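Octenoyl-CoA reductase/carboxylase (Streptomyces sp., PDB 4A0S) probably catalyses the NADPH-dependent reductive carboxylation of 2-octenoyl-CoA, making an extender unit for the cinnabaramide polyketide synthase. Local coordinates at residues A[208-213]-A[331-336]; A[216-221]-A[239-244]; A[138-143]-A[363-368]. All coordinates share one frame; numbering follows the deposited sequence.

Contact 1: A[208-213]-A[331-336]; sequences RMLVSD and TVVTCG. With NAP (NADP nicotinamide-adenine-dinucleotide phosphate), chain F.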
loop_
_atom_site.group_PDB
_atom_site.type_symbol
_atom_site.label_atom_id
_atom_site.label_comp_id
_atom_site.label_asym_id
_atom_site.label_seq_id
_atom_site.Cartn_x
_atom_site.Cartn_y
_atom_site.Cartn_z
ATOM N N ARG A 208 -2.708 10.559 11.695
ATOM C CA ARG A 208 -3.104 9.243 11.197
ATOM C C ARG A 208 -3.969 9.394 9.943
ATOM O O ARG A 208 -3.744 8.738 8.942
ATOM C CB ARG A 208 -3.879 8.458 12.255
ATOM C CG ARG A 208 -4.270 7.084 11.737
ATOM C CD ARG A 208 -4.939 6.210 12.775
ATOM N NE ARG A 208 -5.303 4.935 12.179
ATOM C CZ ARG A 208 -4.584 3.816 12.293
ATOM N NH1 ARG A 208 -3.438 3.803 12.970
ATOM N NH2 ARG A 208 -5.002 2.700 11.714
ATOM N N MET A 209 -4.956 10.279 10.031
ATOM C CA MET A 209 -5.893 10.522 8.946
ATOM C C MET A 209 -5.233 10.996 7.668
ATOM O O MET A 209 -5.703 10.676 6.601
ATOM C CB MET A 209 -6.902 11.575 9.401
ATOM C CG MET A 209 -7.809 11.039 10.500
ATOM S SD MET A 209 -8.890 12.305 11.135
ATOM C CE MET A 209 -10.018 12.501 9.747
ATOM N N LEU A 210 -4.158 11.767 7.781
ATOM C CA LEU A 210 -3.650 12.485 6.615
ATOM C C LEU A 210 -2.238 12.136 6.251
ATOM O O LEU A 210 -1.909 12.111 5.083
ATOM C CB LEU A 210 -3.717 13.997 6.830
ATOM C CG LEU A 210 -5.114 14.579 6.987
ATOM C CD1 LEU A 210 -4.979 16.036 7.414
ATOM C CD2 LEU A 210 -5.887 14.459 5.662
ATOM N N VAL A 211 -1.393 11.923 7.255
ATOM C CA VAL A 211 0.015 11.759 6.956
ATOM C C VAL A 211 0.363 10.294 6.869
ATOM O O VAL A 211 1.080 9.867 5.964
ATOM C CB VAL A 211 0.917 12.472 7.987
ATOM C CG1 VAL A 211 2.415 12.238 7.654
ATOM C CG2 VAL A 211 0.586 13.973 8.044
ATOM N N SER A 212 -0.145 9.540 7.839
ATOM C CA SER A 212 0.217 8.151 8.028
ATOM C C SER A 212 -0.190 7.288 6.856
ATOM O O SER A 212 -1.203 7.548 6.202
ATOM C CB SER A 212 -0.469 7.601 9.271
ATOM O OG SER A 212 -0.067 6.262 9.466
ATOM N N ASP A 213 0.573 6.218 6.625
ATOM C CA ASP A 213 0.136 5.229 5.652
ATOM C C ASP A 213 -1.085 4.460 6.158
ATOM O O ASP A 213 -1.642 3.658 5.446
ATOM C CB ASP A 213 1.264 4.293 5.210
ATOM C CG ASP A 213 1.737 3.347 6.304
ATOM O OD1 ASP A 213 1.214 3.376 7.441
ATOM O OD2 ASP A 213 2.670 2.556 5.994
ATOM N N THR A 331 -10.302 10.213 -1.314
ATOM C CA THR A 331 -10.516 9.571 -0.032
ATOM C C THR A 331 -11.194 10.543 0.908
ATOM O O THR A 331 -10.740 11.662 1.085
ATOM C CB THR A 331 -9.182 9.121 0.568
ATOM O OG1 THR A 331 -8.574 8.165 -0.312
ATOM C CG2 THR A 331 -9.395 8.476 1.947
ATOM N N VAL A 332 -12.327 10.119 1.443
ATOM C CA VAL A 332 -12.917 10.782 2.568
ATOM C C VAL A 332 -12.364 10.026 3.774
ATOM O O VAL A 332 -12.583 8.830 3.909
ATOM C CB VAL A 332 -14.446 10.679 2.550
ATOM C CG1 VAL A 332 -15.018 11.340 3.798
ATOM C CG2 VAL A 332 -15.010 11.298 1.290
ATOM N N VAL A 333 -11.615 10.714 4.613
ATOM C CA VAL A 333 -11.110 10.098 5.821
ATOM C C VAL A 333 -11.878 10.710 6.972
ATOM O O VAL A 333 -11.978 11.931 7.072
ATOM C CB VAL A 333 -9.570 10.224 5.965
ATOM C CG1 VAL A 333 -9.101 11.703 5.965
ATOM C CG2 VAL A 333 -9.066 9.461 7.193
ATOM N N THR A 334 -12.457 9.858 7.813
ATOM C CA THR A 334 -13.332 10.339 8.870
ATOM C C THR A 334 -12.960 9.748 10.213
ATOM O O THR A 334 -12.656 8.551 10.308
ATOM C CB THR A 334 -14.816 9.999 8.590
ATOM O OG1 THR A 334 -15.616 10.435 9.697
ATOM C CG2 THR A 334 -15.006 8.492 8.370
ATOM N N CYS A 335 -12.999 10.585 11.244
ATOM C CA CYS A 335 -12.709 10.125 12.602
ATOM C C CYS A 335 -13.787 10.549 13.567
ATOM O O CYS A 335 -13.614 10.475 14.788
ATOM C CB CYS A 335 -11.382 10.706 13.082
ATOM S SG CYS A 335 -11.407 12.504 13.306
ATOM N N GLY A 336 -14.920 10.978 13.036
ATOM C CA GLY A 336 -15.926 11.519 13.924
ATOM C C GLY A 336 -17.177 11.884 13.190
ATOM O O GLY A 336 -17.247 11.795 11.971
HETATM P PA NAP F . -13.500 20.926 17.962
HETATM O O1A NAP F . -12.113 21.506 18.432
HETATM O O2A NAP F . -14.717 21.430 18.678
HETATM O O5B NAP F . -13.619 21.283 16.471
HETATM C C5B NAP F . -14.724 20.747 15.771
HETATM C C4B NAP F . -14.991 21.681 14.602
HETATM O O4B NAP F . -16.083 21.091 13.882
HETATM C C3B NAP F . -15.439 23.092 15.040
HETATM O O3B NAP F . -14.401 23.965 14.644
HETATM C C2B NAP F . -16.629 23.407 14.145
HETATM O O2B NAP F . -16.229 23.994 12.909
HETATM C C1B NAP F . -17.212 22.074 13.838
HETATM N N9A NAP F . -18.151 21.719 14.932
HETATM C C8A NAP F . -18.095 22.031 16.237
HETATM N N7A NAP F . -19.124 21.478 16.892
HETATM C C5A NAP F . -19.823 20.818 15.980
HETATM C C6A NAP F . -20.983 20.088 16.054
HETATM N N6A NAP F . -21.585 19.920 17.230
HETATM N N1A NAP F . -21.448 19.538 14.943
HETATM C C2A NAP F . -20.820 19.677 13.779
HETATM N N3A NAP F . -19.721 20.389 13.657
HETATM C C4A NAP F . -19.210 20.961 14.751
HETATM O O3 NAP F . -13.493 19.327 18.042
HETATM P PN NAP F . -12.318 18.413 17.435
HETATM O O1N NAP F . -11.379 18.215 18.676
HETATM O O2N NAP F . -11.720 18.943 16.157
HETATM O O5D NAP F . -13.177 17.084 17.229
HETATM C C5D NAP F . -14.114 17.128 16.157
HETATM C C4D NAP F . -14.760 15.773 16.142
HETATM O O4D NAP F . -13.673 14.801 15.958
HETATM C C3D NAP F . -15.418 15.401 17.471
HETATM O O3D NAP F . -16.615 14.705 17.062
HETATM C C2D NAP F . -14.429 14.462 18.128
HETATM O O2D NAP F . -15.088 13.524 19.012
HETATM C C1D NAP F . -13.970 13.721 16.888
HETATM N N1N NAP F . -12.616 13.293 17.147
HETATM C C2N NAP F . -12.319 11.973 16.882
HETATM C C3N NAP F . -11.030 11.590 17.125
HETATM C C7N NAP F . -10.718 10.170 16.854
HETATM O O7N NAP F . -11.539 9.408 16.332
HETATM N N7N NAP F . -9.527 9.833 17.267
HETATM C C4N NAP F . -10.059 12.472 17.610
HETATM C C5N NAP F . -10.340 13.803 17.866
HETATM C C6N NAP F . -11.640 14.218 17.623
HETATM P P2B NAP F . -17.404 24.731 12.092
HETATM O O1X NAP F . -16.423 25.586 11.111
HETATM O O2X NAP F . -18.264 23.668 11.239
HETATM O O3X NAP F . -18.114 25.491 13.186
#
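C335, which touches M209 through its thiol, places the same SG over one face of the nicotinamide ring of NADP, 3.7 Å from C2N. The bound octanoyl chain lies over the opposite face, its C3' 3.4 Å from C4N. At the ring's edge the carboxamide turns toward C335, with NADP O7N 3.5 Å from C335 CB. Behind this first layer stands M209. Its SD comes up against C335 SG at 3.3 Å, a tight approach of two sulfurs. C335 SG reaches both neighbours because it is staggered between its own backbone N and carbonyl carbon (chi1 67°). The methionine runs out straight as far as SD and then bends (chi3 72°), which lays CE beside the strand backbone, 3.4 Å from V333 O. Nearer the helix, M209 CB rests on V333 CG2 at 3.7 Å. V333 CG1 and CG2 lie equally near the carbonyl oxygen of M209, each 3.6 Å from O, and L210 adds a looser apolar touch. No hydrogen bond crosses the contact, whose touching residues are all buried; F311 extends the apolar packing on M209 and V358 that on V333. At G336 a CB would fall about 2.8 Å from NADP C1D, too close for a side chain in this conformation. The end of helix 200-210 thus packs against the carboxyl end of strand 331-334, next to the outermost strand of the parallel sheet, at the edge where a Rossmann fold binds its dinucleotide, here in the zinc-binding dehydrogenase-like domain of a medium-chain reductase.

Contact 2: A[216-221]-A[239-244]; sequences AQMKQG and QFVKNG
Residues 216-221, which form no regular helix or strand, pass the carboxyl end of helix 232-243 and come nearest it where the CA atoms of Q220 and G244 are 5.3 Å apart. M218 carries most of the side-chain contact. With CG set between its backbone N and carbonyl carbon (chi1 72°), its chain reaches across to the last helical turn and bends at the end. SD approaches F240 O at 3.4 Å, while CE lies against the V241 backbone, 3.7 Å from CA, and also meets V241 CG1 at 4.0 Å. F240 O is already engaged, since it accepts the helical bond from G244 N and another from Q220 NE2 of the third subunit; the sulfur packs beside it. G244 makes room for this approach: a CB on it would fall only 2.8 Å from M218 SD. Cutting M218 back to an alanine is likely to leave a gap against the V241 backbone and CG1 and beside G244 CA. Further along, Q220 CA and G244 O are 3.1 Å apart, a close backbone approach without a hydrogen bond. The Q220 amide then leads away from the helix to F240 and N243 of the third subunit, whose own Q220 bonds back, so the same glutamine bonds are made in both directions between the two subunits. Within the chain, the loop joins helix 200-210 to strand 223-226. M218 also packs on V224 and on I309 of the adjacent strand 309-312, V241 lies on V224 and I226, and the F240 ring meets Y207 edge-to-face between helix 200-210 and helix 365-376.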
loop_
_atom_site.group_PDB
_atom_site.type_symbol
_atom_site.label_atom_id
_atom_site.label_comp_id
_atom_site.label_asym_id
_atom_site.label_seq_id
_atom_site.Cartn_x
_atom_site.Cartn_y
_atom_site.Cartn_z
ATOM N N ALA A 216 -5.410 8.450 4.907
ATOM C CA ALA A 216 -5.529 8.804 3.494
ATOM C C ALA A 216 -4.160 8.960 2.873
ATOM O O ALA A 216 -4.010 8.868 1.657
ATOM C CB ALA A 216 -6.321 10.079 3.351
ATOM N N GLN A 217 -3.162 9.195 3.715
ATOM C CA GLN A 217 -1.756 9.248 3.287
ATOM C C GLN A 217 -1.554 10.280 2.185
ATOM O O GLN A 217 -1.292 9.943 1.031
ATOM C CB GLN A 217 -1.204 7.884 2.844
ATOM C CG GLN A 217 0.324 7.885 2.790
ATOM C CD GLN A 217 0.944 6.541 2.515
ATOM O OE1 GLN A 217 0.260 5.548 2.367
ATOM N NE2 GLN A 217 2.260 6.515 2.430
ATOM N N MET A 218 -1.657 11.540 2.567
ATOM C CA MET A 218 -1.481 12.627 1.635
ATOM C C MET A 218 -0.091 12.619 1.023
ATOM O O MET A 218 0.859 12.112 1.616
ATOM C CB MET A 218 -1.654 13.941 2.369
ATOM C CG MET A 218 -0.498 14.237 3.270
ATOM S SD MET A 218 -0.566 15.940 3.774
ATOM C CE MET A 218 -1.227 16.690 2.315
ATOM N N LYS A 219 0.024 13.197 -0.163
ATOM C CA LYS A 219 1.323 13.463 -0.738
ATOM C C LYS A 219 1.374 14.943 -1.069
ATOM O O LYS A 219 0.343 15.597 -1.182
ATOM C CB LYS A 219 1.528 12.621 -1.990
ATOM C CG LYS A 219 0.588 12.977 -3.118
ATOM C CD LYS A 219 0.892 12.142 -4.376
ATOM C CE LYS A 219 -0.151 12.442 -5.461
ATOM N NZ LYS A 219 -1.555 12.171 -4.986
ATOM N N GLN A 220 2.564 15.483 -1.242
ATOM C CA GLN A 220 2.648 16.880 -1.633
ATOM C C GLN A 220 1.825 17.071 -2.907
ATOM O O GLN A 220 1.756 16.176 -3.759
ATOM C CB GLN A 220 4.094 17.269 -1.853
ATOM C CG GLN A 220 4.765 16.532 -3.016
ATOM C CD GLN A 220 6.255 16.705 -2.965
ATOM O OE1 GLN A 220 6.811 17.568 -3.644
ATOM N NE2 GLN A 220 6.907 15.917 -2.124
ATOM N N GLY A 221 1.163 18.215 -3.009
ATOM C CA GLY A 221 0.339 18.501 -4.163
ATOM C C GLY A 221 -1.117 18.131 -3.973
ATOM O O GLY A 221 -1.985 18.612 -4.701
ATOM N N GLN A 239 -2.004 21.964 9.312
ATOM C CA GLN A 239 -0.561 22.006 9.406
ATOM C C GLN A 239 0.089 20.822 8.725
ATOM O O GLN A 239 1.099 20.980 8.037
ATOM C CB GLN A 239 -0.150 22.076 10.851
ATOM C CG GLN A 239 -0.597 23.351 11.505
ATOM C CD GLN A 239 0.089 23.510 12.808
ATOM O OE1 GLN A 239 1.300 23.712 12.851
ATOM N NE2 GLN A 239 -0.650 23.328 13.885
ATOM N N PHE A 240 -0.490 19.645 8.904
ATOM C CA PHE A 240 0.027 18.464 8.233
ATOM C C PHE A 240 -0.126 18.597 6.721
ATOM O O PHE A 240 0.774 18.212 5.977
ATOM C CB PHE A 240 -0.667 17.213 8.719
ATOM C CG PHE A 240 -0.376 16.898 10.140
ATOM C CD1 PHE A 240 0.927 16.968 10.630
ATOM C CD2 PHE A 240 -1.399 16.547 11.003
ATOM C CE1 PHE A 240 1.197 16.678 11.981
ATOM C CE2 PHE A 240 -1.133 16.267 12.336
ATOM C CZ PHE A 240 0.164 16.320 12.814
ATOM N N VAL A 241 -1.240 19.164 6.280
ATOM C CA VAL A 241 -1.456 19.353 4.850
ATOM C C VAL A 241 -0.388 20.306 4.317
ATOM O O VAL A 241 0.356 19.994 3.372
ATOM C CB VAL A 241 -2.871 19.845 4.547
ATOM C CG1 VAL A 241 -3.011 20.142 3.040
ATOM C CG2 VAL A 241 -3.897 18.781 4.970
ATOM N N LYS A 242 -0.266 21.447 4.966
ATOM C CA LYS A 242 0.690 22.449 4.532
ATOM C C LYS A 242 2.096 21.883 4.606
ATOM O O LYS A 242 2.827 21.923 3.627
ATOM C CB LYS A 242 0.569 23.694 5.386
ATOM C CG LYS A 242 -0.667 24.515 5.050
ATOM C CD LYS A 242 -0.738 25.785 5.887
ATOM C CE LYS A 242 0.460 26.706 5.576
ATOM N NZ LYS A 242 0.454 27.210 4.145
ATOM N N ASN A 243 2.451 21.318 5.761
ATOM C CA ASN A 243 3.793 20.793 5.950
ATOM C C ASN A 243 4.112 19.680 4.970
ATOM O O ASN A 243 5.277 19.487 4.600
ATOM C CB ASN A 243 4.028 20.321 7.382
ATOM C CG ASN A 243 5.491 20.004 7.655
ATOM O OD1 ASN A 243 6.363 20.870 7.519
ATOM N ND2 ASN A 243 5.768 18.763 8.052
ATOM N N GLY A 244 3.072 18.960 4.555
ATOM C CA GLY A 244 3.212 17.876 3.587
ATOM C C GLY A 244 3.327 18.356 2.152
ATOM O O GLY A 244 3.514 17.543 1.257
#

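Contact 3: A[138-143]-A[363-368]; sequences IVHPAH and ANHEEQ. With CO8 (octanoyl-coenzyme A), chain E.
The chain turns between strands 136-139 and 142-143 beside the first turn of helix 365-376, with CA atoms 7.2 Å apart for H140 and Q368 and 6.2 Å for A142 and N364. The imidazole of H140 is held at its edge and on a face. At the edge, near the ring plane, NE2 shares a nearly straight hydrogen bond with H365 ND1 (2.9 Å, 168°), either nitrogen being a possible donor. Over one face sits Q368 CG, 3.5 Å from the H140 ring centroid in a CH-pi contact. The glutamine folds back at chi2 (-74°), which lays its amide nearly parallel to the ring, on the face side, over H140 CB, the two planes only 14° apart. A water ties the group together: it donates to A363 O at 2.7 Å, accepts from Q368 NE2 at 2.7 Å, and takes a weak bond from H140 ND1. Q368 NE2 also bonds to P200 O, so two bonds grip the amide nitrogen, which limits its rotation. The helix start is secured by a capping box, in which E367 N donates to N364 OD1 at 2.6 Å and N364 N to E367 OE1. On the ligand side, A142 CA lies 3.5 Å from C8' of octanoyl-CoA and P141 packs on the same acyl chain, so the turn lines the far end of the acyl pocket. Strand 136-139 belongs to the mixed sheet of the GroES-like domain, and strand 142-143 pairs with 162-163. Helix 365-376, which follows the last Rossmann strand, packs H365 and Q368 on L185 of strand 184-186, while P200 and L201 of helix 200-210 close in on H140 and P141.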
loop_
_atom_site.group_PDB
_atom_site.type_symbol
_atom_site.label_atom_id
_atom_site.label_comp_id
_atom_site.label_asym_id
_atom_site.label_seq_id
_atom_site.Cartn_x
_atom_site.Cartn_y
_atom_site.Cartn_z
ATOM N N ILE A 138 4.616 13.754 27.054
ATOM C CA ILE A 138 3.254 13.974 26.690
ATOM C C ILE A 138 2.646 12.600 26.732
ATOM O O ILE A 138 3.354 11.595 26.638
ATOM C CB ILE A 138 3.113 14.626 25.331
ATOM C CG1 ILE A 138 3.961 13.874 24.303
ATOM C CG2 ILE A 138 3.491 16.100 25.444
ATOM C CD1 ILE A 138 3.632 14.199 22.857
ATOM N N VAL A 139 1.348 12.561 26.942
ATOM C CA VAL A 139 0.627 11.326 26.898
ATOM C C VAL A 139 -0.325 11.494 25.742
ATOM O O VAL A 139 -0.997 12.532 25.632
ATOM C CB VAL A 139 -0.157 11.077 28.184
ATOM C CG1 VAL A 139 -1.082 9.874 28.010
ATOM C CG2 VAL A 139 0.796 10.913 29.368
ATOM N N HIS A 140 -0.353 10.490 24.871
ATOM C CA HIS A 140 -1.376 10.404 23.841
ATOM C C HIS A 140 -2.392 9.334 24.243
ATOM O O HIS A 140 -2.127 8.534 25.127
ATOM C CB HIS A 140 -0.764 10.150 22.459
ATOM C CG HIS A 140 -0.130 8.807 22.312
ATOM N ND1 HIS A 140 -0.861 7.659 22.108
ATOM C CD2 HIS A 140 1.169 8.431 22.316
ATOM C CE1 HIS A 140 -0.042 6.629 21.999
ATOM N NE2 HIS A 140 1.197 7.069 22.135
ATOM N N PRO A 141 -3.573 9.347 23.608
ATOM C CA PRO A 141 -4.716 8.612 24.150
ATOM C C PRO A 141 -4.807 7.117 23.834
ATOM O O PRO A 141 -5.696 6.459 24.360
ATOM C CB PRO A 141 -5.919 9.329 23.518
ATOM C CG PRO A 141 -5.376 9.864 22.224
ATOM C CD PRO A 141 -3.987 10.335 22.606
ATOM N N ALA A 142 -3.933 6.607 22.969
ATOM C CA ALA A 142 -4.018 5.209 22.545
ATOM C C ALA A 142 -3.613 4.258 23.659
ATOM O O ALA A 142 -2.437 3.956 23.849
ATOM C CB ALA A 142 -3.211 4.968 21.267
ATOM N N HIS A 143 -4.619 3.789 24.385
ATOM C CA HIS A 143 -4.437 2.894 25.525
ATOM C C HIS A 143 -4.687 1.510 24.970
ATOM O O HIS A 143 -5.827 1.107 24.754
ATOM C CB HIS A 143 -5.452 3.284 26.593
ATOM C CG HIS A 143 -5.368 2.489 27.857
ATOM N ND1 HIS A 143 -6.018 1.283 28.015
ATOM C CD2 HIS A 143 -4.804 2.771 29.053
ATOM C CE1 HIS A 143 -5.821 0.838 29.244
ATOM N NE2 HIS A 143 -5.092 1.724 29.895
ATOM N N ALA A 363 -4.484 7.413 16.937
ATOM C CA ALA A 363 -3.219 7.181 16.266
ATOM C C ALA A 363 -2.499 6.187 17.123
ATOM O O ALA A 363 -2.626 6.213 18.345
ATOM C CB ALA A 363 -2.427 8.447 16.165
ATOM N N ASN A 364 -1.746 5.302 16.485
ATOM C CA ASN A 364 -0.997 4.343 17.242
ATOM C C ASN A 364 0.260 5.030 17.711
ATOM O O ASN A 364 0.567 6.149 17.307
ATOM C CB ASN A 364 -0.657 3.088 16.408
ATOM C CG ASN A 364 0.206 3.407 15.209
ATOM O OD1 ASN A 364 1.192 4.154 15.310
ATOM N ND2 ASN A 364 -0.176 2.866 14.050
ATOM N N HIS A 365 0.989 4.332 18.559
ATOM C CA HIS A 365 2.170 4.878 19.181
ATOM C C HIS A 365 3.205 5.323 18.144
ATOM O O HIS A 365 3.903 6.307 18.344
ATOM C CB HIS A 365 2.744 3.794 20.080
ATOM C CG HIS A 365 3.670 4.282 21.128
ATOM N ND1 HIS A 365 3.578 5.533 21.695
ATOM C CD2 HIS A 365 4.687 3.653 21.754
ATOM C CE1 HIS A 365 4.514 5.655 22.621
ATOM N NE2 HIS A 365 5.202 4.530 22.670
ATOM N N GLU A 366 3.309 4.587 17.045
ATOM C CA GLU A 366 4.239 4.971 15.986
ATOM C C GLU A 366 3.822 6.298 15.361
ATOM O O GLU A 366 4.633 7.200 15.185
ATOM C CB GLU A 366 4.372 3.886 14.910
ATOM C CG GLU A 366 5.310 4.324 13.797
ATOM C CD GLU A 366 5.521 3.296 12.741
ATOM O OE1 GLU A 366 4.528 2.867 12.106
ATOM O OE2 GLU A 366 6.696 2.937 12.517
ATOM N N GLU A 367 2.548 6.415 15.050
ATOM C CA GLU A 367 2.027 7.634 14.442
ATOM C C GLU A 367 2.166 8.816 15.368
ATOM O O GLU A 367 2.379 9.938 14.935
ATOM C CB GLU A 367 0.565 7.447 14.062
ATOM C CG GLU A 367 0.440 6.499 12.937
ATOM C CD GLU A 367 -0.955 6.004 12.747
ATOM O OE1 GLU A 367 -1.665 5.745 13.741
ATOM O OE2 GLU A 367 -1.330 5.889 11.575
ATOM N N GLN A 368 2.027 8.537 16.654
ATOM C CA GLN A 368 2.104 9.560 17.650
ATOM C C GLN A 368 3.520 10.045 17.792
ATOM O O GLN A 368 3.739 11.226 17.936
ATOM C CB GLN A 368 1.551 9.043 18.962
ATOM C CG GLN A 368 0.027 9.021 18.936
ATOM C CD GLN A 368 -0.555 10.423 19.044
ATOM O OE1 GLN A 368 0.167 11.423 18.918
ATOM N NE2 GLN A 368 -1.865 10.506 19.245
HETATM N N1A CO8 E . -26.712 4.160 29.453
HETATM C C2A CO8 E . -26.037 3.051 29.761
HETATM N N3A CO8 E . -25.650 2.197 28.821
HETATM C C4A CO8 E . -25.940 2.454 27.525
HETATM C C5A CO8 E . -26.637 3.599 27.161
HETATM C C6A CO8 E . -27.030 4.470 28.173
HETATM N N6A CO8 E . -27.695 5.590 27.873
HETATM N N7A CO8 E . -26.773 3.595 25.834
HETATM C C8A CO8 E . -26.188 2.486 25.376
HETATM N N9A CO8 E . -25.682 1.790 26.407
HETATM C C1B CO8 E . -24.948 0.496 26.383
HETATM C C2B CO8 E . -25.904 -0.680 26.157
HETATM O O2B CO8 E . -25.498 -1.807 26.966
HETATM C C3B CO8 E . -25.681 -0.960 24.673
HETATM O O3B CO8 E . -25.981 -2.314 24.366
HETATM P P3B CO8 E . -27.404 -2.572 23.640
HETATM O O7A CO8 E . -28.160 -3.715 24.521
HETATM O O8A CO8 E . -28.385 -1.268 23.859
HETATM O O9A CO8 E . -27.248 -2.893 22.207
HETATM C C4B CO8 E . -24.196 -0.672 24.482
HETATM O O4B CO8 E . -23.956 0.478 25.307
HETATM C C5B CO8 E . -23.883 -0.175 23.066
HETATM O O5B CO8 E . -22.494 0.207 22.989
HETATM P P1A CO8 E . -21.334 -0.953 22.963
HETATM O O1A CO8 E . -19.891 -0.144 22.863
HETATM O O2A CO8 E . -21.317 -1.844 24.167
HETATM O O3A CO8 E . -21.651 -1.876 21.638
HETATM P P2A CO8 E . -21.109 -1.699 20.099
HETATM O O4A CO8 E . -22.319 -2.102 19.139
HETATM O O5A CO8 E . -19.862 -2.474 19.792
HETATM O O6A CO8 E . -20.898 -0.097 19.858
HETATM C CBP CO8 E . -19.734 1.944 19.132
HETATM C CCP CO8 E . -19.772 0.398 19.106
HETATM C CDP CO8 E . -20.911 2.418 18.262
HETATM C CEP CO8 E . -18.427 2.382 18.469
HETATM C CAP CO8 E . -19.839 2.455 20.609
HETATM O OAP CO8 E . -18.883 1.813 21.513
HETATM C C9P CO8 E . -19.775 4.001 20.756
HETATM O O9P CO8 E . -20.760 4.678 20.437
HETATM N N8P CO8 E . -18.637 4.520 21.270
HETATM C C7P CO8 E . -18.475 5.978 21.549
HETATM C C6P CO8 E . -17.647 6.767 20.497
HETATM C C5P CO8 E . -18.336 8.130 20.242
HETATM O O5P CO8 E . -19.472 8.162 19.774
HETATM N N4P CO8 E . -17.781 9.265 20.660
HETATM C C3P CO8 E . -16.415 9.550 21.086
HETATM C C2P CO8 E . -15.921 10.433 19.931
HETATM S S1P CO8 E . -14.439 9.726 19.117
HETATM C "C1'" CO8 E . -13.254 10.766 19.830
HETATM O "O1'" CO8 E . -13.508 11.923 20.211
HETATM C "C2'" CO8 E . -12.015 10.178 19.961
HETATM C "C3'" CO8 E . -10.923 10.831 20.486
HETATM C "C4'" CO8 E . -9.693 10.163 20.543
HETATM C "C5'" CO8 E . -9.746 8.652 20.383
HETATM C "C6'" CO8 E . -8.303 8.173 20.655
HETATM C "C7'" CO8 E . -8.180 6.724 20.277
HETATM C "C8'" CO8 E . -6.782 6.253 20.690
HETATM O O HOH W 1 -2.988 8.162 20.110
#

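In the fold
All three contacts are buried, and each touches another subunit, contact 2 most extensively. Contacts 1 and 2, their centres about 11 Å apart, lie within the Rossmann domain and rest on apolar and sulfur packing without a hydrogen bond across, the first beside the nicotinamide. Contact 3, nearest the centre of the chain, is the polar one, joining the GroES-like domain to helix 365-376 beside the acyl tail. Contacts 1 and 2 are coupled where A216 N and M218 N bond to the carbonyl oxygens of M209 and L210. Contacts 1 and 3 meet through E367, which receives the R208 salt bridge and the S212 hydroxyl; contacts 2 and 3 do not touch.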